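Local coordinates for protein glycosyl hyrolase, family 3 (Deinococcus radiodurans, PDB 3TEV) that probably hydrolyses O-glycosidic bonds and belongs to glycoside hydrolase family 3, at residues M99-A104 with Q108-V113; G207-F212 with E251-D256; R148-D153 with T158-A163; Y273-A278 with R296-A301. All coordinates share one frame; numbering follows the deposited sequence.

Contact 1: M99-A104 with Q108-V113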
loop_
_atom_site.group_PDB
_atom_site.type_symbol
_atom_site.label_atom_id
_atom_site.label_comp_id
_atom_site.label_asym_id
_atom_site.label_seq_id
_atom_site.Cartn_x
_atom_site.Cartn_y
_atom_site.Cartn_z
HETATM N N MSE A 99 -15.149 1.356 -12.792
HETATM C CA MSE A 99 -16.213 0.607 -13.436
HETATM C C MSE A 99 -16.492 1.214 -14.812
HETATM O O MSE A 99 -16.556 0.485 -15.801
HETATM C CB MSE A 99 -17.463 0.616 -12.565
HETATM C CG MSE A 99 -18.276 -0.665 -12.592
HETATM SE SE MSE A 99 -20.051 -0.359 -11.816
HETATM C CE MSE A 99 -20.144 -1.923 -10.643
ATOM N N SER A 100 -16.625 2.543 -14.856
ATOM C CA SER A 100 -16.797 3.319 -16.098
ATOM C C SER A 100 -15.757 2.979 -17.154
ATOM O O SER A 100 -16.103 2.629 -18.292
ATOM C CB SER A 100 -16.690 4.816 -15.811
ATOM O OG SER A 100 -17.848 5.283 -15.170
ATOM N N LEU A 101 -14.490 3.125 -16.771
ATOM C CA LEU A 101 -13.373 2.810 -17.641
ATOM C C LEU A 101 -13.410 1.343 -18.063
ATOM O O LEU A 101 -13.291 1.044 -19.248
ATOM C CB LEU A 101 -12.035 3.139 -16.967
ATOM C CG LEU A 101 -11.742 4.617 -16.681
ATOM C CD1 LEU A 101 -10.476 4.787 -15.793
ATOM C CD2 LEU A 101 -11.655 5.446 -17.967
ATOM N N GLY A 102 -13.584 0.440 -17.096
ATOM C CA GLY A 102 -13.744 -0.987 -17.389
ATOM C C GLY A 102 -14.793 -1.252 -18.467
ATOM O O GLY A 102 -14.598 -2.098 -19.346
ATOM N N ALA A 103 -15.890 -0.497 -18.411
ATOM C CA ALA A 103 -17.032 -0.676 -19.312
ATOM C C ALA A 103 -16.821 -0.080 -20.706
ATOM O O ALA A 103 -17.174 -0.709 -21.710
ATOM C CB ALA A 103 -18.297 -0.112 -18.675
ATOM N N ALA A 104 -16.269 1.133 -20.768
ATOM C CA ALA A 104 -15.912 1.756 -22.050
ATOM C C ALA A 104 -14.880 0.865 -22.725
ATOM O O ALA A 104 -14.875 0.710 -23.947
ATOM C CB ALA A 104 -15.342 3.152 -21.828
ATOM N N GLN A 108 -6.274 2.181 -23.788
ATOM C CA GLN A 108 -5.512 3.416 -23.977
ATOM C C GLN A 108 -6.125 4.617 -23.233
ATOM O O GLN A 108 -5.394 5.437 -22.703
ATOM C CB GLN A 108 -5.319 3.714 -25.472
ATOM C CG GLN A 108 -4.441 4.926 -25.782
ATOM C CD GLN A 108 -2.971 4.711 -25.428
ATOM O OE1 GLN A 108 -2.337 3.773 -25.921
ATOM N NE2 GLN A 108 -2.419 5.593 -24.583
ATOM N N LEU A 109 -7.452 4.720 -23.188
ATOM C CA LEU A 109 -8.099 5.755 -22.384
ATOM C C LEU A 109 -7.735 5.623 -20.890
ATOM O O LEU A 109 -7.369 6.606 -20.220
ATOM C CB LEU A 109 -9.617 5.707 -22.561
ATOM C CG LEU A 109 -10.474 6.583 -21.631
ATOM C CD1 LEU A 109 -10.159 8.072 -21.780
ATOM C CD2 LEU A 109 -11.964 6.319 -21.891
ATOM N N THR A 110 -7.828 4.402 -20.377
ATOM C CA THR A 110 -7.529 4.138 -18.986
ATOM C C THR A 110 -6.114 4.581 -18.676
ATOM O O THR A 110 -5.888 5.269 -17.687
ATOM C CB THR A 110 -7.724 2.654 -18.659
ATOM O OG1 THR A 110 -9.080 2.300 -18.936
ATOM C CG2 THR A 110 -7.381 2.334 -17.170
ATOM N N GLU A 111 -5.168 4.201 -19.526
ATOM C CA GLU A 111 -3.780 4.619 -19.333
ATOM C C GLU A 111 -3.660 6.147 -19.296
ATOM O O GLU A 111 -3.047 6.696 -18.390
ATOM C CB GLU A 111 -2.870 4.034 -20.412
ATOM C CG GLU A 111 -1.419 4.427 -20.219
ATOM C CD GLU A 111 -0.447 3.767 -21.197
ATOM O OE1 GLU A 111 -0.718 2.684 -21.767
ATOM O OE2 GLU A 111 0.637 4.344 -21.379
ATOM N N ASP A 112 -4.280 6.822 -20.269
ATOM C CA ASP A 112 -4.158 8.267 -20.390
ATOM C C ASP A 112 -4.798 9.029 -19.238
ATOM O O ASP A 112 -4.312 10.083 -18.865
ATOM C CB ASP A 112 -4.738 8.764 -21.718
ATOM C CG ASP A 112 -3.938 8.295 -22.938
ATOM O OD1 ASP A 112 -2.805 7.795 -22.794
ATOM O OD2 ASP A 112 -4.463 8.420 -24.053
ATOM N N VAL A 113 -5.895 8.518 -18.691
ATOM C CA VAL A 113 -6.533 9.164 -17.531
ATOM C C VAL A 113 -5.641 9.035 -16.281
ATOM O O VAL A 113 -5.496 9.969 -15.485
ATOM C CB VAL A 113 -7.949 8.581 -17.260
ATOM C CG1 VAL A 113 -8.472 9.013 -15.886
ATOM C CG2 VAL A 113 -8.922 8.994 -18.375
HETATM O O HOH W 1 -11.611 2.669 -20.883
#
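Leu109 comes first along helix 108-113 and meets Leu101 of 99-104 with both its branch point and one methyl: Leu109 CG and Leu109 CD2 each lie 4.0 Å from Leu101 CD2, the two side chains crossing at about a right angle. Its CG stands anti to the backbone N (chi1 171°), which brings CD2 beside the neighbouring helix. Thr110, next in line, forms with Leu101 the nearest pair of CA atoms across the segments, 6.1 Å apart. Its OG1 rests 3.6 Å from Leu101 CB, while its methyl CG2 lies 4.2 Å from Leu101 CD1. The two segments form a nearly antiparallel helical hairpin, their axes 9.7 Å apart and 148° between directions, within the TIM-barrel domain. A water bridges it, donating to Leu101 O at 2.9 Å and hydrogen-bonded to Thr110 OG1; that hydroxyl also bonds His160 ND1. One turn on, Val113 offers CG2 to Leu101 CD2 at 4.5 Å, a looser touch, and packs on Pro96 as well. An alanine in place of Leu101 would probably take away the methyl that Leu109 and Val113 meet on this helix and open a gap there.

Contact 2: G207-F212 with E251-D256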
loop_
_atom_site.group_PDB
_atom_site.type_symbol
_atom_site.label_atom_id
_atom_site.label_comp_id
_atom_site.label_asym_id
_atom_site.label_seq_id
_atom_site.Cartn_x
_atom_site.Cartn_y
_atom_site.Cartn_z
ATOM N N GLY A 207 -9.252 -16.438 -10.333
ATOM C CA GLY A 207 -9.922 -15.200 -9.960
ATOM C C GLY A 207 -8.994 -14.245 -9.224
ATOM O O GLY A 207 -8.130 -13.619 -9.840
ATOM N N GLU A 208 -9.172 -14.167 -7.901
ATOM C CA GLU A 208 -8.510 -13.198 -7.017
ATOM C C GLU A 208 -7.040 -12.955 -7.345
ATOM O O GLU A 208 -6.617 -11.814 -7.473
ATOM C CB GLU A 208 -8.644 -13.631 -5.536
ATOM C CG GLU A 208 -10.022 -13.356 -4.885
ATOM C CD GLU A 208 -11.162 -14.253 -5.412
ATOM O OE1 GLU A 208 -10.924 -15.190 -6.207
ATOM O OE2 GLU A 208 -12.318 -14.009 -5.033
ATOM N N LEU A 209 -6.279 -14.035 -7.489
ATOM C CA LEU A 209 -4.836 -13.961 -7.698
ATOM C C LEU A 209 -4.415 -13.597 -9.120
ATOM O O LEU A 209 -3.316 -13.086 -9.307
ATOM C CB LEU A 209 -4.174 -15.292 -7.296
ATOM C CG LEU A 209 -4.291 -15.703 -5.821
ATOM C CD1 LEU A 209 -3.782 -17.129 -5.563
ATOM C CD2 LEU A 209 -3.556 -14.711 -4.942
ATOM N N ALA A 210 -5.273 -13.842 -10.113
ATOM C CA ALA A 210 -4.865 -13.728 -11.520
ATOM C C ALA A 210 -4.340 -12.353 -11.948
ATOM O O ALA A 210 -3.296 -12.272 -12.596
ATOM C CB ALA A 210 -5.969 -14.226 -12.472
ATOM N N PRO A 211 -5.043 -11.264 -11.592
ATOM C CA PRO A 211 -4.527 -9.958 -12.059
ATOM C C PRO A 211 -3.165 -9.570 -11.441
ATOM O O PRO A 211 -2.320 -9.008 -12.133
ATOM C CB PRO A 211 -5.638 -8.965 -11.650
ATOM C CG PRO A 211 -6.856 -9.828 -11.411
ATOM C CD PRO A 211 -6.314 -11.119 -10.864
ATOM N N PHE A 212 -2.952 -9.892 -10.164
ATOM C CA PHE A 212 -1.684 -9.597 -9.506
ATOM C C PHE A 212 -0.589 -10.431 -10.127
ATOM O O PHE A 212 0.509 -9.932 -10.387
ATOM C CB PHE A 212 -1.730 -9.928 -8.019
ATOM C CG PHE A 212 -2.671 -9.072 -7.229
ATOM C CD1 PHE A 212 -2.275 -7.813 -6.756
ATOM C CD2 PHE A 212 -3.945 -9.538 -6.916
ATOM C CE1 PHE A 212 -3.157 -7.017 -6.010
ATOM C CE2 PHE A 212 -4.829 -8.757 -6.176
ATOM C CZ PHE A 212 -4.439 -7.494 -5.719
ATOM N N GLU A 251 8.558 -16.129 -2.750
ATOM C CA GLU A 251 9.212 -17.377 -3.142
ATOM C C GLU A 251 8.584 -18.036 -4.368
ATOM O O GLU A 251 9.281 -18.315 -5.323
ATOM C CB GLU A 251 9.300 -18.354 -1.952
ATOM C CG GLU A 251 10.104 -17.769 -0.791
ATOM C CD GLU A 251 10.257 -18.700 0.421
ATOM O OE1 GLU A 251 9.422 -19.620 0.633
ATOM O OE2 GLU A 251 11.224 -18.490 1.181
ATOM N N GLU A 252 7.279 -18.282 -4.348
ATOM C CA GLU A 252 6.612 -18.857 -5.510
ATOM C C GLU A 252 6.637 -17.912 -6.709
ATOM O O GLU A 252 6.944 -18.329 -7.818
ATOM C CB GLU A 252 5.158 -19.164 -5.197
ATOM C CG GLU A 252 4.868 -20.545 -4.710
ATOM C CD GLU A 252 3.382 -20.860 -4.837
ATOM O OE1 GLU A 252 2.883 -20.910 -5.998
ATOM O OE2 GLU A 252 2.723 -21.034 -3.775
ATOM N N TRP A 253 6.300 -16.640 -6.473
ATOM C CA TRP A 253 6.171 -15.667 -7.557
ATOM C C TRP A 253 7.429 -14.874 -7.868
ATOM O O TRP A 253 7.487 -14.218 -8.895
ATOM C CB TRP A 253 5.014 -14.712 -7.275
ATOM C CG TRP A 253 3.669 -15.358 -7.369
ATOM C CD1 TRP A 253 3.393 -16.696 -7.546
ATOM C CD2 TRP A 253 2.409 -14.703 -7.267
ATOM N NE1 TRP A 253 2.041 -16.902 -7.570
ATOM C CE2 TRP A 253 1.409 -15.699 -7.403
ATOM C CE3 TRP A 253 2.023 -13.364 -7.080
ATOM C CZ2 TRP A 253 0.053 -15.402 -7.358
ATOM C CZ3 TRP A 253 0.676 -13.068 -7.026
ATOM C CH2 TRP A 253 -0.299 -14.085 -7.176
ATOM N N GLY A 254 8.420 -14.910 -6.979
ATOM C CA GLY A 254 9.666 -14.164 -7.200
ATOM C C GLY A 254 9.517 -12.651 -7.085
ATOM O O GLY A 254 10.365 -11.913 -7.573
ATOM N N TYR A 255 8.450 -12.175 -6.443
ATOM C CA TYR A 255 8.222 -10.721 -6.329
ATOM C C TYR A 255 9.296 -9.988 -5.524
ATOM O O TYR A 255 9.533 -10.319 -4.357
ATOM C CB TYR A 255 6.845 -10.412 -5.748
ATOM C CG TYR A 255 6.485 -8.930 -5.736
ATOM C CD1 TYR A 255 6.380 -8.202 -6.936
ATOM C CD2 TYR A 255 6.242 -8.257 -4.535
ATOM C CE1 TYR A 255 6.044 -6.844 -6.947
ATOM C CE2 TYR A 255 5.885 -6.886 -4.521
ATOM C CZ TYR A 255 5.787 -6.188 -5.741
ATOM O OH TYR A 255 5.446 -4.845 -5.757
ATOM N N ASP A 256 9.912 -8.971 -6.120
ATOM C CA ASP A 256 10.936 -8.198 -5.400
ATOM C C ASP A 256 10.558 -6.723 -5.181
ATOM O O ASP A 256 11.406 -5.919 -4.800
ATOM C CB ASP A 256 12.324 -8.326 -6.067
ATOM C CG ASP A 256 13.501 -8.174 -5.054
ATOM O OD1 ASP A 256 13.370 -8.494 -3.834
ATOM O OD2 ASP A 256 14.584 -7.724 -5.491
#
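Trp253 and Leu209 meet at the far end of the indole, where Trp253 reaches across to the segment 207-212. The Trp253 side chain starts at CB, near the end of helix 242-252, and CG lies anti to its own carbonyl carbon (chi1 -70°), which sends the ring system toward Leu209 and Phe212. The five-membered ring stays clear of the 207-212 segment, and the outer edge of the benzo ring makes the contact, with CZ3 and CH2 carrying it. Trp253 CZ3 lies 4.1 Å from Phe212 CB, at the root of the phenylalanine; the Phe212 ring itself leads away and packs edge-to-face with Phe180. CH2, one atom farther round the rim, has the fuller surroundings. It is 3.8 Å from Leu209 O and 4.0 Å from the methyl Leu209 CD2, with Leu209 CB 4.1 Å off. Both Leu209 O and Phe212 CB approach the indole obliquely, and the leucine and tryptophan side chains cross at a slant. No hydrogen bond joins the segments, so this is apolar packing with one backbone carbonyl brought close to an aromatic carbon. Leu216 and Leu248 also touch Trp253, while Leu209 packs on Pro181 and on Arg201 and Leu204 of helix 201-206. Next in the chain, Gly254 leaves the helical conformation with positive phi, and the chain turns through Tyr255 toward strand 258-261. The arrangement joins the C-terminal region of helix 242-252 to the turn leading into helix 210-215, in the helical layer outside the parallel strands, as expected of a TIM barrel.

Contact 3: R148-D153 with T158-A163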
loop_
_atom_site.group_PDB
_atom_site.type_symbol
_atom_site.label_atom_id
_atom_site.label_comp_id
_atom_site.label_asym_id
_atom_site.label_seq_id
_atom_site.Cartn_x
_atom_site.Cartn_y
_atom_site.Cartn_z
ATOM N N ARG A 148 -15.322 0.739 -7.642
ATOM C CA ARG A 148 -13.882 0.929 -7.582
ATOM C C ARG A 148 -13.081 -0.168 -8.296
ATOM O O ARG A 148 -11.877 -0.020 -8.490
ATOM C CB ARG A 148 -13.439 1.080 -6.123
ATOM C CG ARG A 148 -14.194 2.163 -5.335
ATOM C CD ARG A 148 -13.938 2.024 -3.836
ATOM N NE ARG A 148 -12.514 1.790 -3.577
ATOM C CZ ARG A 148 -11.998 1.273 -2.462
ATOM N NH1 ARG A 148 -10.682 1.111 -2.368
ATOM N NH2 ARG A 148 -12.784 0.916 -1.450
ATOM N N ALA A 149 -13.744 -1.259 -8.682
ATOM C CA ALA A 149 -13.122 -2.296 -9.522
ATOM C C ALA A 149 -13.360 -1.993 -11.001
ATOM O O ALA A 149 -14.323 -1.315 -11.343
ATOM C CB ALA A 149 -13.652 -3.674 -9.170
ATOM N N TYR A 150 -12.471 -2.487 -11.865
ATOM C CA TYR A 150 -12.584 -2.293 -13.315
ATOM C C TYR A 150 -13.550 -3.271 -13.981
ATOM O O TYR A 150 -13.956 -3.045 -15.117
ATOM C CB TYR A 150 -11.208 -2.367 -13.993
ATOM C CG TYR A 150 -10.300 -1.211 -13.642
ATOM C CD1 TYR A 150 -10.448 0.035 -14.263
ATOM C CD2 TYR A 150 -9.295 -1.354 -12.680
ATOM C CE1 TYR A 150 -9.620 1.112 -13.936
ATOM C CE2 TYR A 150 -8.472 -0.284 -12.341
ATOM C CZ TYR A 150 -8.637 0.946 -12.976
ATOM O OH TYR A 150 -7.816 2.009 -12.644
ATOM N N GLY A 151 -13.918 -4.345 -13.283
ATOM C CA GLY A 151 -14.804 -5.373 -13.844
ATOM C C GLY A 151 -15.149 -6.551 -12.933
ATOM O O GLY A 151 -14.875 -6.524 -11.726
ATOM N N SER A 152 -15.757 -7.585 -13.527
ATOM C CA SER A 152 -16.251 -8.764 -12.793
ATOM C C SER A 152 -15.531 -10.084 -13.142
ATOM O O SER A 152 -15.921 -11.165 -12.680
ATOM C CB SER A 152 -17.785 -8.902 -12.927
ATOM O OG SER A 152 -18.219 -8.897 -14.282
ATOM N N ASP A 153 -14.472 -9.970 -13.941
ATOM C CA ASP A 153 -13.615 -11.094 -14.300
ATOM C C ASP A 153 -12.157 -10.636 -14.327
ATOM O O ASP A 153 -11.873 -9.442 -14.495
ATOM C CB ASP A 153 -14.042 -11.694 -15.652
ATOM C CG ASP A 153 -13.933 -10.698 -16.801
ATOM O OD1 ASP A 153 -14.974 -10.145 -17.228
ATOM O OD2 ASP A 153 -12.801 -10.466 -17.280
ATOM N N THR A 158 -7.269 -7.261 -15.291
ATOM C CA THR A 158 -5.880 -7.322 -15.762
ATOM C C THR A 158 -5.584 -6.274 -16.841
ATOM O O THR A 158 -4.580 -5.566 -16.762
ATOM C CB THR A 158 -5.547 -8.732 -16.299
ATOM O OG1 THR A 158 -5.637 -9.671 -15.226
ATOM C CG2 THR A 158 -4.141 -8.782 -16.901
ATOM N N ARG A 159 -6.451 -6.167 -17.842
ATOM C CA ARG A 159 -6.213 -5.243 -18.951
ATOM C C ARG A 159 -6.234 -3.765 -18.524
ATOM O O ARG A 159 -5.374 -2.983 -18.949
ATOM C CB ARG A 159 -7.171 -5.507 -20.141
ATOM C CG ARG A 159 -6.611 -6.517 -21.155
ATOM C CD ARG A 159 -7.562 -6.809 -22.329
ATOM N NE ARG A 159 -7.781 -5.649 -23.195
ATOM C CZ ARG A 159 -8.812 -4.769 -23.022
ATOM N NH1 ARG A 159 -9.716 -4.931 -22.010
ATOM N NH2 ARG A 159 -8.943 -3.747 -23.864
ATOM N N HIS A 160 -7.197 -3.381 -17.688
ATOM C CA HIS A 160 -7.239 -1.996 -17.231
ATOM C C HIS A 160 -6.255 -1.708 -16.098
ATOM O O HIS A 160 -5.739 -0.589 -15.990
ATOM C CB HIS A 160 -8.667 -1.572 -16.926
ATOM C CG HIS A 160 -9.504 -1.480 -18.153
ATOM N ND1 HIS A 160 -9.444 -0.398 -19.004
ATOM C CD2 HIS A 160 -10.359 -2.364 -18.723
ATOM C CE1 HIS A 160 -10.260 -0.602 -20.027
ATOM N NE2 HIS A 160 -10.825 -1.788 -19.880
ATOM N N GLY A 161 -5.966 -2.727 -15.287
ATOM C CA GLY A 161 -4.922 -2.618 -14.267
ATOM C C GLY A 161 -3.576 -2.295 -14.898
ATOM O O GLY A 161 -2.840 -1.449 -14.399
ATOM N N ARG A 162 -3.271 -2.962 -16.005
ATOM C CA ARG A 162 -2.015 -2.746 -16.748
ATOM C C ARG A 162 -1.898 -1.291 -17.200
ATOM O O ARG A 162 -0.829 -0.663 -17.073
ATOM C CB ARG A 162 -1.931 -3.677 -17.977
ATOM C CG ARG A 162 -0.557 -3.666 -18.685
ATOM C CD ARG A 162 -0.478 -4.518 -19.965
ATOM N NE ARG A 162 -1.080 -5.850 -19.818
ATOM C CZ ARG A 162 -0.448 -6.952 -19.403
ATOM N NH1 ARG A 162 0.848 -6.920 -19.064
ATOM N NH2 ARG A 162 -1.123 -8.099 -19.318
ATOM N N ALA A 163 -3.007 -0.767 -17.714
ATOM C CA ALA A 163 -3.066 0.611 -18.213
ATOM C C ALA A 163 -2.841 1.624 -17.089
ATOM O O ALA A 163 -2.118 2.603 -17.257
ATOM C CB ALA A 163 -4.406 0.864 -18.898
#
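The loop that leads into helix 154-169 of the TIM-barrel domain folds back onto that helix, and Tyr150 and His160 make the join. Their CA atoms, 6.6 Å apart, are the nearest pair between the two segments. His160 sets its CB over one face of the Tyr150 ring in a CH-pi contact, 4.0 Å from the ring centroid and 29° off the normal. That methylene sits toward the CD1 side, being 3.6 Å from Tyr150 CD1 and 3.7 Å from Tyr150 CG. Tyr150 has its CG anti to the carbonyl carbon (chi1 -68°), and this turns the ring toward the helix. The imidazole of His160 is not stacked on the phenol: Tyr150 CD1 meets it obliquely, and the side chains run at a slant to one another. One residue on, Gly161 N lies 4.4 Å from Tyr150 CD2, again oblique to the ring. The same tyrosine also packs on Thr110 of helix 107-124 and on Pro132. At the loop's end, Asp153 takes the N-cap position of helix 154-169, its OD2 accepting a hydrogen bond from Arg156 N. Between the segments the contact is mostly methylene against aromatic face, with Gly161 N nearby and no hydrogen bond. The polar edge of His160 is held by Asp105 at NE2 and Thr110 at ND1, which probably fixes the imidazole's rotation, while the helix backbone sets its CB over the tyrosine.

Contact 4: Y273-A278 with R296-A301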
loop_
_atom_site.group_PDB
_atom_site.type_symbol
_atom_site.label_atom_id
_atom_site.label_comp_id
_atom_site.label_asym_id
_atom_site.label_seq_id
_atom_site.Cartn_x
_atom_site.Cartn_y
_atom_site.Cartn_z
ATOM N N TYR A 273 -5.840 -7.710 17.619
ATOM C CA TYR A 273 -4.400 -7.619 17.867
ATOM C C TYR A 273 -4.055 -6.293 18.565
ATOM O O TYR A 273 -4.816 -5.320 18.488
ATOM C CB TYR A 273 -3.621 -7.707 16.542
ATOM C CG TYR A 273 -3.899 -8.955 15.724
ATOM C CD1 TYR A 273 -3.088 -10.098 15.845
ATOM C CD2 TYR A 273 -4.973 -8.998 14.825
ATOM C CE1 TYR A 273 -3.348 -11.254 15.107
ATOM C CE2 TYR A 273 -5.260 -10.162 14.078
ATOM C CZ TYR A 273 -4.441 -11.285 14.224
ATOM O OH TYR A 273 -4.720 -12.416 13.486
ATOM N N GLY A 274 -2.911 -6.264 19.251
ATOM C CA GLY A 274 -2.303 -5.006 19.688
ATOM C C GLY A 274 -1.596 -4.324 18.514
ATOM O O GLY A 274 -1.107 -4.998 17.619
ATOM N N ARG A 275 -1.543 -2.996 18.512
ATOM C CA ARG A 275 -0.975 -2.261 17.387
ATOM C C ARG A 275 0.472 -2.694 17.115
ATOM O O ARG A 275 0.787 -3.158 16.021
ATOM C CB ARG A 275 -1.075 -0.741 17.596
ATOM C CG ARG A 275 -2.508 -0.177 17.690
ATOM C CD ARG A 275 -3.276 -0.212 16.340
ATOM N NE ARG A 275 -2.618 0.630 15.339
ATOM C CZ ARG A 275 -3.129 1.741 14.794
ATOM N NH1 ARG A 275 -4.366 2.161 15.129
ATOM N NH2 ARG A 275 -2.394 2.414 13.891
ATOM N N GLY A 276 1.331 -2.570 18.124
ATOM C CA GLY A 276 2.741 -2.889 17.983
ATOM C C GLY A 276 3.034 -4.334 17.622
ATOM O O GLY A 276 3.841 -4.601 16.732
ATOM N N GLU A 277 2.379 -5.261 18.312
ATOM C CA GLU A 277 2.432 -6.679 17.968
ATOM C C GLU A 277 2.088 -6.921 16.481
ATOM O O GLU A 277 2.818 -7.608 15.780
ATOM C CB GLU A 277 1.507 -7.482 18.913
ATOM C CG GLU A 277 0.783 -8.691 18.287
ATOM C CD GLU A 277 -0.302 -9.295 19.187
ATOM O OE1 GLU A 277 -1.425 -8.729 19.287
ATOM O OE2 GLU A 277 -0.034 -10.360 19.794
ATOM N N ALA A 278 0.993 -6.338 16.001
ATOM C CA ALA A 278 0.568 -6.532 14.619
ATOM C C ALA A 278 1.630 -6.016 13.626
ATOM O O ALA A 278 1.928 -6.665 12.625
ATOM C CB ALA A 278 -0.795 -5.885 14.373
ATOM N N ARG A 296 -0.787 10.497 17.349
ATOM C CA ARG A 296 0.645 10.367 17.664
ATOM C C ARG A 296 0.943 9.236 18.656
ATOM O O ARG A 296 1.886 8.469 18.438
ATOM C CB ARG A 296 1.258 11.708 18.119
ATOM C CG ARG A 296 2.831 11.756 18.106
ATOM C CD ARG A 296 3.378 13.159 17.661
ATOM N NE ARG A 296 2.945 13.505 16.296
ATOM C CZ ARG A 296 2.938 14.731 15.756
ATOM N NH1 ARG A 296 3.362 15.791 16.447
ATOM N NH2 ARG A 296 2.499 14.894 14.500
ATOM N N GLU A 297 0.108 9.103 19.689
ATOM C CA GLU A 297 0.261 8.041 20.681
ATOM C C GLU A 297 0.235 6.631 20.099
ATOM O O GLU A 297 1.056 5.790 20.499
ATOM C CB GLU A 297 -0.790 8.143 21.792
ATOM C CG GLU A 297 -0.659 9.391 22.688
ATOM C CD GLU A 297 -1.420 10.632 22.171
ATOM O OE1 GLU A 297 -1.896 10.676 21.004
ATOM O OE2 GLU A 297 -1.539 11.584 22.968
ATOM N N VAL A 298 -0.681 6.342 19.173
ATOM C CA VAL A 298 -0.626 5.014 18.555
ATOM C C VAL A 298 0.574 4.839 17.636
ATOM O O VAL A 298 1.120 3.749 17.551
ATOM C CB VAL A 298 -1.968 4.505 17.905
ATOM C CG1 VAL A 298 -3.125 4.760 18.837
ATOM C CG2 VAL A 298 -2.227 5.094 16.510
ATOM N N GLN A 299 0.990 5.905 16.961
ATOM C CA GLN A 299 2.189 5.849 16.115
ATOM C C GLN A 299 3.419 5.555 16.982
ATOM O O GLN A 299 4.255 4.704 16.627
ATOM C CB GLN A 299 2.379 7.135 15.294
ATOM C CG GLN A 299 1.289 7.386 14.231
ATOM C CD GLN A 299 1.454 8.711 13.496
ATOM O OE1 GLN A 299 2.422 9.432 13.717
ATOM N NE2 GLN A 299 0.523 9.032 12.612
ATOM N N GLN A 300 3.492 6.240 18.130
ATOM C CA GLN A 300 4.569 6.068 19.097
ATOM C C GLN A 300 4.617 4.645 19.642
ATOM O O GLN A 300 5.705 4.064 19.777
ATOM C CB GLN A 300 4.480 7.104 20.234
ATOM C CG GLN A 300 4.915 8.509 19.788
ATOM C CD GLN A 300 4.730 9.599 20.852
ATOM O OE1 GLN A 300 3.800 9.549 21.678
ATOM N NE2 GLN A 300 5.614 10.606 20.827
ATOM N N ALA A 301 3.451 4.062 19.902
ATOM C CA ALA A 301 3.409 2.693 20.390
ATOM C C ALA A 301 3.893 1.712 19.326
ATOM O O ALA A 301 4.522 0.697 19.659
ATOM C CB ALA A 301 1.990 2.320 20.901
#
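Arg275 lays one face of its guanidinium against the methyl Val298 CG2, which stands 3.5 Å above the plane and displaced toward the rim. The closest pair is Arg275 NH2 with Val298 CG2 at 3.8 Å, while Arg275 CZ is 3.9 Å from the same methyl. The arginine bends at chi2 (-70°) and chi3 (-63°), folding the chain round so that the flat group, rather than an N-H, is presented to the valine. On the other side, Val298 places CG2 between its backbone N and carbonyl carbon, and that branch alone makes the touch. A step along the first helix, Gly276 CA passes 4.3 Å from Ala301 O; Gly276 CA and Ala301 CA, 6.1 Å apart, are the nearest pair of CA atoms across the segments. At the start of helix 275-285, Gly274 N donates to Glu277 OE1. The contact thus joins the first turn of helix 275-285 to the first two turns of helix 296-309 at the surface of the TIM-barrel domain. Arg275 NH2 also donates to Leu293 O in the loop before the second helix, so the cation keeps a polar partner while its face packs on an apolar methyl, and this probably limits its rotation.

In the fold
From the N terminus, contact 1 comes first and closes the short turn between helices 98-104 and 107-124. Contact 3 follows, folding the loop after strand 128-129 onto helix 154-169. Contact 2 spans 38 residues between helix 210-215 and the end of helix 242-252, and contact 4 then pairs helices 275-285 and 296-309 around strand 290-291. All four run in series, and none nests in or crosses another. Contacts 1 and 3 adjoin through the Thr110 OG1 to His160 ND1 hydrogen bond, and contact 3 reaches contact 2 where Thr158 meets Pro211. Contact 4 stands apart, about 39 Å centre to centre from contact 1 and across the chain's centre from it.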